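PDB 2VVF: major capsid protein P2 from Pseudoalteromonas phage pm2, which forms the main protein shell of this marine, lipid-containing phage as a homotrimer whose subunits have a double jelly-roll fold. Local coordinates for residues 11-16 and 127-132; 50-55 and 111-116; 185-190 and 242-247. All coordinates share one frame; numbering follows the deposited sequence.

Contact 1: 11-16 and 127-132; sequences PNVAAG and PKLSAI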
loop_
_atom_site.group_PDB
_atom_site.type_symbol
_atom_site.label_atom_id
_atom_site.label_comp_id
_atom_site.label_asym_id
_atom_site.label_seq_id
_atom_site.Cartn_x
_atom_site.Cartn_y
_atom_site.Cartn_z
ATOM N N PRO A 11 8.918 -26.011 -25.863
ATOM C CA PRO A 11 9.555 -27.088 -26.618
ATOM C C PRO A 11 10.891 -27.570 -26.062
ATOM O O PRO A 11 11.743 -26.774 -25.667
ATOM C CB PRO A 11 9.755 -26.474 -28.008
ATOM C CG PRO A 11 8.756 -25.372 -28.093
ATOM C CD PRO A 11 8.640 -24.832 -26.702
ATOM N N ASN A 12 11.065 -28.888 -26.065
ATOM C CA ASN A 12 12.301 -29.533 -25.635
ATOM C C ASN A 12 12.851 -29.109 -24.280
ATOM O O ASN A 12 13.982 -28.629 -24.187
ATOM C CB ASN A 12 13.376 -29.384 -26.711
ATOM C CG ASN A 12 12.812 -29.514 -28.111
ATOM O OD1 ASN A 12 12.197 -30.523 -28.451
ATOM N ND2 ASN A 12 12.995 -28.478 -28.922
ATOM N N VAL A 13 12.075 -29.334 -23.227
ATOM C CA VAL A 13 12.522 -29.006 -21.879
ATOM C C VAL A 13 13.274 -30.194 -21.282
ATOM O O VAL A 13 12.667 -31.161 -20.820
ATOM C CB VAL A 13 11.353 -28.566 -20.978
ATOM C CG1 VAL A 13 11.824 -28.395 -19.539
ATOM C CG2 VAL A 13 10.734 -27.280 -21.497
ATOM N N ALA A 14 14.601 -30.122 -21.312
ATOM C CA ALA A 14 15.434 -31.190 -20.777
ATOM C C ALA A 14 16.763 -30.636 -20.280
ATOM O O ALA A 14 17.182 -29.551 -20.684
ATOM C CB ALA A 14 15.666 -32.261 -21.830
ATOM N N ALA A 15 17.424 -31.390 -19.408
ATOM C CA ALA A 15 18.708 -30.978 -18.857
ATOM C C ALA A 15 19.753 -30.762 -19.949
ATOM O O ALA A 15 19.901 -31.584 -20.852
ATOM C CB ALA A 15 19.198 -31.997 -17.842
ATOM N N GLY A 16 20.477 -29.650 -19.858
ATOM C CA GLY A 16 21.521 -29.322 -20.823
ATOM C C GLY A 16 20.963 -28.750 -22.123
ATOM O O GLY A 16 21.713 -28.462 -23.057
ATOM N N PRO A 127 13.813 -31.364 -15.299
ATOM C CA PRO A 127 13.184 -30.095 -15.654
ATOM C C PRO A 127 11.774 -30.185 -16.229
ATOM O O PRO A 127 11.497 -30.983 -17.125
ATOM C CB PRO A 127 14.146 -29.505 -16.689
ATOM C CG PRO A 127 14.860 -30.675 -17.255
ATOM C CD PRO A 127 15.000 -31.643 -16.124
ATOM N N LYS A 128 10.897 -29.331 -15.709
ATOM C CA LYS A 128 9.513 -29.236 -16.159
ATOM C C LYS A 128 9.129 -27.762 -16.078
ATOM O O LYS A 128 9.114 -27.180 -14.995
ATOM C CB LYS A 128 8.593 -30.063 -15.256
ATOM C CG LYS A 128 8.178 -31.403 -15.843
ATOM C CD LYS A 128 7.859 -32.408 -14.748
ATOM C CE LYS A 128 8.093 -33.833 -15.221
ATOM N NZ LYS A 128 7.353 -34.822 -14.388
ATOM N N LEU A 129 8.864 -27.149 -17.224
ATOM C CA LEU A 129 8.531 -25.732 -17.253
ATOM C C LEU A 129 7.305 -25.402 -18.094
ATOM O O LEU A 129 7.151 -25.887 -19.215
ATOM C CB LEU A 129 9.728 -24.907 -17.730
ATOM C CG LEU A 129 11.064 -25.168 -17.034
ATOM C CD1 LEU A 129 12.198 -25.185 -18.048
ATOM C CD2 LEU A 129 11.317 -24.123 -15.959
ATOM N N SER A 130 6.447 -24.551 -17.542
ATOM C CA SER A 130 5.242 -24.099 -18.225
ATOM C C SER A 130 5.076 -22.613 -17.935
ATOM O O SER A 130 5.636 -22.099 -16.966
ATOM C CB SER A 130 4.018 -24.873 -17.734
ATOM O OG SER A 130 3.917 -24.820 -16.322
ATOM N N ALA A 131 4.320 -21.919 -18.779
ATOM C CA ALA A 131 4.129 -20.488 -18.598
ATOM C C ALA A 131 2.689 -20.032 -18.791
ATOM O O ALA A 131 1.953 -20.574 -19.618
ATOM C CB ALA A 131 5.062 -19.708 -19.516
ATOM N N ILE A 132 2.307 -19.018 -18.023
ATOM C CA ILE A 132 0.978 -18.429 -18.103
ATOM C C ILE A 132 1.160 -16.937 -18.359
ATOM O O ILE A 132 2.063 -16.314 -17.804
ATOM C CB ILE A 132 0.171 -18.678 -16.814
ATOM C CG1 ILE A 132 -0.379 -20.106 -16.792
ATOM C CG2 ILE A 132 -0.960 -17.662 -16.686
ATOM C CD1 ILE A 132 -0.981 -20.511 -15.462
#
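Val13 and Pro127 carry most of this contact, in which an irregular loop is laid against the start of a strand by van der Waals packing, without a hydrogen bond. The fit of 11-16 to 127-132 therefore depends on which methyl and which ring carbon meet what. The CG1 branch of Val13 does the touching. With chi1 at 173°, CG1 is trans to the backbone N and is the branch directed at 127-132, while CG2 stays farther off. Val13 CG1 comes to 3.8 Å from Pro127 CB and to 3.6 Å from Pro127 O, reaching the ring and the carbonyl of the same residue at once. The same methyl extends to Leu129, where Val13 CG1 lies 3.6 Å from Leu129 CD1. Here the two side chains cross at about a right angle; Leu129 leaves its backbone to one flank of the loop, and it is the CD1 branch that brings its end back to Val13.

Pro127 also meets the loop by a second route. Its CG stands over the flat face of the peptide joining Ala14 to Ala15, with Pro127 CG 3.4 Å from Ala15 N and 3.6 Å from Ala14 C. One ring is thus used twice, CB against a side chain and CG against the backbone, and the loop is followed over three consecutive residues.

The contact sits near the surface, at one end of the N-terminal jelly roll. Ile120 of strand 114-120, in the facing sheet, is touched by Val13, Pro127 and Leu129 alike, and Leu129 also reaches Phe118 there. Within its own sheet, strand 128-136 is bonded to strand 28-37 through Ser130 with Arg35 and Ile132 with Asp33.

Contact 2: 50-55 and 111-116; sequences ELDGRL and LTTCEI
Glu50 and Leu51 pair with Glu115 and Cys114 in an antiparallel ladder at the hairpin end of the four-stranded sheet of the N-terminal jelly roll. Glu50 and Glu115 form the hydrogen-bonded pair, with Glu50 N to Glu115 O at 2.8 Å and Glu115 N to Glu50 O at 2.9 Å. Leu51 and Cys114 form the non-hydrogen-bonded pair next to it, on the opposite face of the sheet from the two glutamates. There Leu51 CD2 lies 3.4 Å from Cys114 SG, which is trans to its backbone N (chi1 -154°).

Where the first strand turns away, Asp52 prolongs the grip. Asp52 N donates to Thr113 O at 2.7 Å, and the carboxylate bends over to the loop ahead of strand 114-120. Asp52 OD1 accepts twice: from Thr112 N at 2.6 Å, on the syn lone pair, and from Thr113 N at 3.0 Å, nearly along the C-O axis. Leu111 CD2 packs 3.7 Å from Asp52 OD1. Asp52 is the first of the two central residues of the type I' turn from Leu51 to Arg54, closed by backbone bonds both ways.

Strand 54-59 continues the sheet beyond the turn, while strand 18-23 flanks 114-120, bonding Cys114 through Leu23 and Ile116 through Ile21.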
loop_
_atom_site.group_PDB
_atom_site.type_symbol
_atom_site.label_atom_id
_atom_site.label_comp_id
_atom_site.label_asym_id
_atom_site.label_seq_id
_atom_site.Cartn_x
_atom_site.Cartn_y
_atom_site.Cartn_z
ATOM N N GLU A 50 14.385 -11.140 -25.481
ATOM C CA GLU A 50 14.724 -10.562 -26.775
ATOM C C GLU A 50 13.530 -10.063 -27.578
ATOM O O GLU A 50 12.531 -10.765 -27.739
ATOM C CB GLU A 50 15.537 -11.551 -27.609
ATOM C CG GLU A 50 16.719 -12.156 -26.870
ATOM C CD GLU A 50 17.527 -13.090 -27.743
ATOM O OE1 GLU A 50 17.012 -13.509 -28.801
ATOM O OE2 GLU A 50 18.678 -13.402 -27.374
ATOM N N LEU A 51 13.662 -8.849 -28.099
ATOM C CA LEU A 51 12.633 -8.240 -28.929
ATOM C C LEU A 51 13.219 -8.052 -30.322
ATOM O O LEU A 51 14.138 -7.254 -30.513
ATOM C CB LEU A 51 12.222 -6.880 -28.358
ATOM C CG LEU A 51 11.689 -6.835 -26.923
ATOM C CD1 LEU A 51 10.881 -5.564 -26.700
ATOM C CD2 LEU A 51 10.854 -8.066 -26.612
ATOM N N ASP A 52 12.711 -8.812 -31.286
ATOM C CA ASP A 52 13.204 -8.733 -32.657
ATOM C C ASP A 52 14.657 -9.197 -32.759
ATOM O O ASP A 52 15.419 -8.700 -33.587
ATOM C CB ASP A 52 13.058 -7.310 -33.205
ATOM C CG ASP A 52 11.692 -7.055 -33.813
ATOM O OD1 ASP A 52 10.830 -7.955 -33.739
ATOM O OD2 ASP A 52 11.476 -5.955 -34.366
ATOM N N GLY A 53 15.032 -10.148 -31.909
ATOM C CA GLY A 53 16.385 -10.695 -31.915
ATOM C C GLY A 53 17.373 -9.905 -31.062
ATOM O O GLY A 53 18.485 -10.365 -30.807
ATOM N N ARG A 54 16.972 -8.716 -30.621
ATOM C CA ARG A 54 17.839 -7.870 -29.804
ATOM C C ARG A 54 17.607 -8.096 -28.313
ATOM O O ARG A 54 16.505 -8.446 -27.894
ATOM C CB ARG A 54 17.635 -6.398 -30.159
ATOM C CG ARG A 54 17.357 -6.153 -31.635
ATOM C CD ARG A 54 16.912 -4.725 -31.885
ATOM N NE ARG A 54 17.953 -3.764 -31.536
ATOM C CZ ARG A 54 19.017 -3.510 -32.290
ATOM N NH1 ARG A 54 19.183 -4.145 -33.442
ATOM N NH2 ARG A 54 19.914 -2.619 -31.892
ATOM N N LEU A 55 18.646 -7.879 -27.514
ATOM C CA LEU A 55 18.554 -8.085 -26.073
ATOM C C LEU A 55 17.901 -6.921 -25.338
ATOM O O LEU A 55 18.275 -5.763 -25.529
ATOM C CB LEU A 55 19.933 -8.358 -25.473
ATOM C CG LEU A 55 19.977 -8.389 -23.943
ATOM C CD1 LEU A 55 19.467 -9.724 -23.414
ATOM C CD2 LEU A 55 21.378 -8.105 -23.431
ATOM N N LEU A 111 6.215 -5.641 -33.524
ATOM C CA LEU A 111 7.313 -6.580 -33.311
ATOM C C LEU A 111 7.250 -7.748 -34.290
ATOM O O LEU A 111 6.179 -8.108 -34.777
ATOM C CB LEU A 111 7.277 -7.122 -31.877
ATOM C CG LEU A 111 7.909 -6.239 -30.800
ATOM C CD1 LEU A 111 7.978 -6.820 -29.618
ATOM C CD2 LEU A 111 9.243 -6.139 -30.950
ATOM N N THR A 112 8.405 -8.348 -34.557
ATOM C CA THR A 112 8.483 -9.505 -35.442
ATOM C C THR A 112 8.675 -10.757 -34.592
ATOM O O THR A 112 8.179 -11.834 -34.930
ATOM C CB THR A 112 9.603 -9.351 -36.486
ATOM O OG1 THR A 112 9.352 -8.195 -37.293
ATOM C CG2 THR A 112 9.672 -10.586 -37.375
ATOM N N THR A 113 9.381 -10.598 -33.477
ATOM C CA THR A 113 9.620 -11.699 -32.555
ATOM C C THR A 113 9.779 -11.230 -31.112
ATOM O O THR A 113 10.414 -10.211 -30.839
ATOM C CB THR A 113 10.815 -12.574 -32.988
ATOM O OG1 THR A 113 12.037 -11.840 -32.832
ATOM C CG2 THR A 113 10.665 -13.011 -34.433
ATOM N N CYS A 114 9.193 -11.990 -30.195
ATOM C CA CYS A 114 9.294 -11.720 -28.768
ATOM C C CYS A 114 9.659 -13.043 -28.105
ATOM O O CYS A 114 8.881 -13.996 -28.133
ATOM C CB CYS A 114 7.973 -11.185 -28.213
ATOM S SG CYS A 114 8.167 -10.150 -26.743
ATOM N N GLU A 115 10.863 -13.113 -27.552
ATOM C CA GLU A 115 11.347 -14.354 -26.969
ATOM C C GLU A 115 11.955 -14.216 -25.579
ATOM O O GLU A 115 12.492 -13.169 -25.212
ATOM C CB GLU A 115 12.398 -14.964 -27.899
ATOM C CG GLU A 115 12.114 -16.386 -28.336
ATOM C CD GLU A 115 12.999 -16.818 -29.488
ATOM O OE1 GLU A 115 12.667 -16.492 -30.646
ATOM O OE2 GLU A 115 14.035 -17.468 -29.235
ATOM N N ILE A 116 11.908 -15.314 -24.831
ATOM C CA ILE A 116 12.527 -15.392 -23.517
ATOM C C ILE A 116 13.393 -16.646 -23.532
ATOM O O ILE A 116 12.925 -17.744 -23.231
ATOM C CB ILE A 116 11.491 -15.437 -22.380
ATOM C CG1 ILE A 116 10.761 -14.099 -22.269
ATOM C CG2 ILE A 116 12.171 -15.765 -21.060
ATOM C CD1 ILE A 116 9.773 -14.046 -21.124
#

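Contact 3: 185-190 and 242-247; sequences VEFQID and LRLKID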
loop_
_atom_site.group_PDB
_atom_site.type_symbol
_atom_site.label_atom_id
_atom_site.label_comp_id
_atom_site.label_asym_id
_atom_site.label_seq_id
_atom_site.Cartn_x
_atom_site.Cartn_y
_atom_site.Cartn_z
ATOM N N VAL A 185 29.346 3.024 -0.332
ATOM C CA VAL A 185 29.381 3.414 -1.732
ATOM C C VAL A 185 28.999 4.876 -1.883
ATOM O O VAL A 185 28.256 5.424 -1.072
ATOM C CB VAL A 185 28.474 2.509 -2.597
ATOM C CG1 VAL A 185 28.481 2.974 -4.052
ATOM C CG2 VAL A 185 28.909 1.053 -2.487
ATOM N N GLU A 186 29.520 5.504 -2.929
ATOM C CA GLU A 186 29.237 6.902 -3.208
ATOM C C GLU A 186 28.904 7.033 -4.687
ATOM O O GLU A 186 29.573 6.443 -5.535
ATOM C CB GLU A 186 30.458 7.761 -2.866
ATOM C CG GLU A 186 30.327 9.228 -3.241
ATOM C CD GLU A 186 31.587 10.017 -2.937
ATOM O OE1 GLU A 186 32.185 9.794 -1.864
ATOM O OE2 GLU A 186 31.986 10.854 -3.775
ATOM N N PHE A 187 27.854 7.783 -4.995
ATOM C CA PHE A 187 27.456 7.976 -6.382
ATOM C C PHE A 187 27.484 9.451 -6.754
ATOM O O PHE A 187 26.953 10.292 -6.033
ATOM C CB PHE A 187 26.065 7.393 -6.639
ATOM C CG PHE A 187 25.577 7.595 -8.045
ATOM C CD1 PHE A 187 26.030 6.785 -9.075
ATOM C CD2 PHE A 187 24.676 8.606 -8.342
ATOM C CE1 PHE A 187 25.588 6.975 -10.373
ATOM C CE2 PHE A 187 24.229 8.802 -9.636
ATOM C CZ PHE A 187 24.685 7.984 -10.654
ATOM N N GLN A 188 28.109 9.764 -7.882
ATOM C CA GLN A 188 28.190 11.146 -8.329
ATOM C C GLN A 188 28.084 11.291 -9.839
ATOM O O GLN A 188 28.433 10.383 -10.593
ATOM C CB GLN A 188 29.470 11.807 -7.821
ATOM C CG GLN A 188 30.743 11.086 -8.214
ATOM C CD GLN A 188 31.987 11.867 -7.843
ATOM O OE1 GLN A 188 32.432 11.839 -6.695
ATOM N NE2 GLN A 188 32.545 12.583 -8.813
ATOM N N ILE A 189 27.587 12.444 -10.267
ATOM C CA ILE A 189 27.438 12.749 -11.681
ATOM C C ILE A 189 27.985 14.148 -11.918
ATOM O O ILE A 189 27.445 15.126 -11.404
ATOM C CB ILE A 189 25.965 12.650 -12.128
ATOM C CG1 ILE A 189 25.435 11.229 -11.923
ATOM C CG2 ILE A 189 25.821 13.068 -13.586
ATOM C CD1 ILE A 189 23.945 11.098 -12.129
ATOM N N ASP A 190 29.075 14.235 -12.672
ATOM C CA ASP A 190 29.696 15.523 -12.961
ATOM C C ASP A 190 30.175 16.210 -11.685
ATOM O O ASP A 190 29.962 17.409 -11.496
ATOM C CB ASP A 190 28.719 16.434 -13.710
ATOM C CG ASP A 190 28.451 15.964 -15.127
ATOM O OD1 ASP A 190 29.305 15.245 -15.688
ATOM O OD2 ASP A 190 27.390 16.317 -15.681
ATOM N N LEU A 242 29.854 9.903 -14.840
ATOM C CA LEU A 242 28.907 9.120 -14.055
ATOM C C LEU A 242 29.791 8.139 -13.293
ATOM O O LEU A 242 30.261 7.147 -13.855
ATOM C CB LEU A 242 27.953 8.368 -14.985
ATOM C CG LEU A 242 26.653 7.807 -14.406
ATOM C CD1 LEU A 242 26.928 6.903 -13.214
ATOM C CD2 LEU A 242 25.694 8.925 -14.038
ATOM N N ARG A 243 30.080 8.460 -12.036
ATOM C CA ARG A 243 31.010 7.662 -11.250
ATOM C C ARG A 243 30.452 6.972 -10.011
ATOM O O ARG A 243 29.523 7.459 -9.369
ATOM C CB ARG A 243 32.221 8.517 -10.874
ATOM C CG ARG A 243 33.275 7.804 -10.055
ATOM C CD ARG A 243 34.529 8.651 -9.977
ATOM N NE ARG A 243 34.830 9.288 -11.255
ATOM C CZ ARG A 243 35.703 8.815 -12.137
ATOM N NH1 ARG A 243 36.372 7.701 -11.876
ATOM N NH2 ARG A 243 35.910 9.456 -13.279
ATOM N N LEU A 244 31.072 5.850 -9.665
ATOM C CA LEU A 244 30.695 5.066 -8.499
ATOM C C LEU A 244 31.962 4.785 -7.694
ATOM O O LEU A 244 32.920 4.220 -8.218
ATOM C CB LEU A 244 30.069 3.742 -8.947
ATOM C CG LEU A 244 28.912 3.148 -8.142
ATOM C CD1 LEU A 244 27.736 4.110 -8.085
ATOM C CD2 LEU A 244 28.486 1.821 -8.753
ATOM N N LYS A 245 31.975 5.202 -6.432
ATOM C CA LYS A 245 33.128 4.980 -5.563
ATOM C C LYS A 245 32.791 3.911 -4.531
ATOM O O LYS A 245 32.029 4.156 -3.595
ATOM C CB LYS A 245 33.546 6.277 -4.871
ATOM C CG LYS A 245 34.152 7.314 -5.805
ATOM C CD LYS A 245 34.802 8.448 -5.027
ATOM C CE LYS A 245 35.646 9.330 -5.932
ATOM N NZ LYS A 245 35.104 10.713 -6.025
ATOM N N ILE A 246 33.344 2.718 -4.722
ATOM C CA ILE A 246 33.061 1.596 -3.835
ATOM C C ILE A 246 34.161 1.313 -2.822
ATOM O O ILE A 246 35.313 1.078 -3.187
ATOM C CB ILE A 246 32.708 0.328 -4.631
ATOM C CG1 ILE A 246 31.534 0.600 -5.573
ATOM C CG2 ILE A 246 32.398 -0.823 -3.688
ATOM C CD1 ILE A 246 31.915 0.610 -7.035
ATOM N N ASP A 247 33.785 1.305 -1.547
ATOM C CA ASP A 247 34.717 1.005 -0.469
ATOM C C ASP A 247 34.511 -0.446 -0.052
ATOM O O ASP A 247 33.551 -0.769 0.648
ATOM C CB ASP A 247 34.478 1.932 0.726
ATOM C CG ASP A 247 35.239 3.241 0.611
ATOM O OD1 ASP A 247 35.698 3.572 -0.504
ATOM O OD2 ASP A 247 35.369 3.944 1.635
#
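The Phe187 ring meets Leu244 at its edge: the methyl Leu244 CD1 lies in the ring plane, 3.3 Å from Phe187 CD1. The carbonyl oxygen of Arg243 approaches the same ring obliquely, and Phe223 also meets this ring, the planes about 55° apart. Met1 of the third subunit packs against Phe187 as well. On the reverse side of the sheet, the Gln188 amide and the Arg243 guanidinium belong to side chains that run alongside each other, yet their planes stand 84° apart. Arg243 directs its charge elsewhere, in salt bridges to Asp241 and Glu160.

The amide oxygen is met instead by Lys245, whose NZ gives a 3.0 Å hydrogen bond to Gln188 OE1 from above the carbonyl plane, 49° out of it. A late bend in the lysine (chi4 115°) brings NZ there. The ammonium also forms a long salt bridge to Glu186, Lys245 NZ to Glu186 OE2 at 3.8 Å, and its charge probably eases the closeness of Glu186 OE2 and Gln188 OE1.

Beneath these side chains the backbones pair antiparallel without a break from Val185-Ile246 to Ile189-Leu242, through two hydrogen-bonded pairs. With 157-161 and 192-199 outside them, strands 182-189 and 242-248 give the order 1-4-2-3, that of the CHEF sheet of a viral jelly roll, in which they correspond to E and H.

Contacts 2 and 3 are equivalent strand pairs, one in each jelly roll: each joins the second and fourth strands of a four-stranded sheet, on opposite sides of the chain's centre and about 33 Å apart between centres. Even the aspartate after the second strand recurs, since Asp190 OD1 accepts from Gln240 N and Asp241 N much as Asp52 OD1 does in contact 2, though those partners lie just outside contact 3. Contact 3 is buried, with a five-pair ladder; contact 2 is partly buried, with two pairs. Contact 1, at the surface, shares the first jelly roll with contact 2 but has no hydrogen bond and rests on van der Waals packing, joining a loop to a strand of the facing sheet.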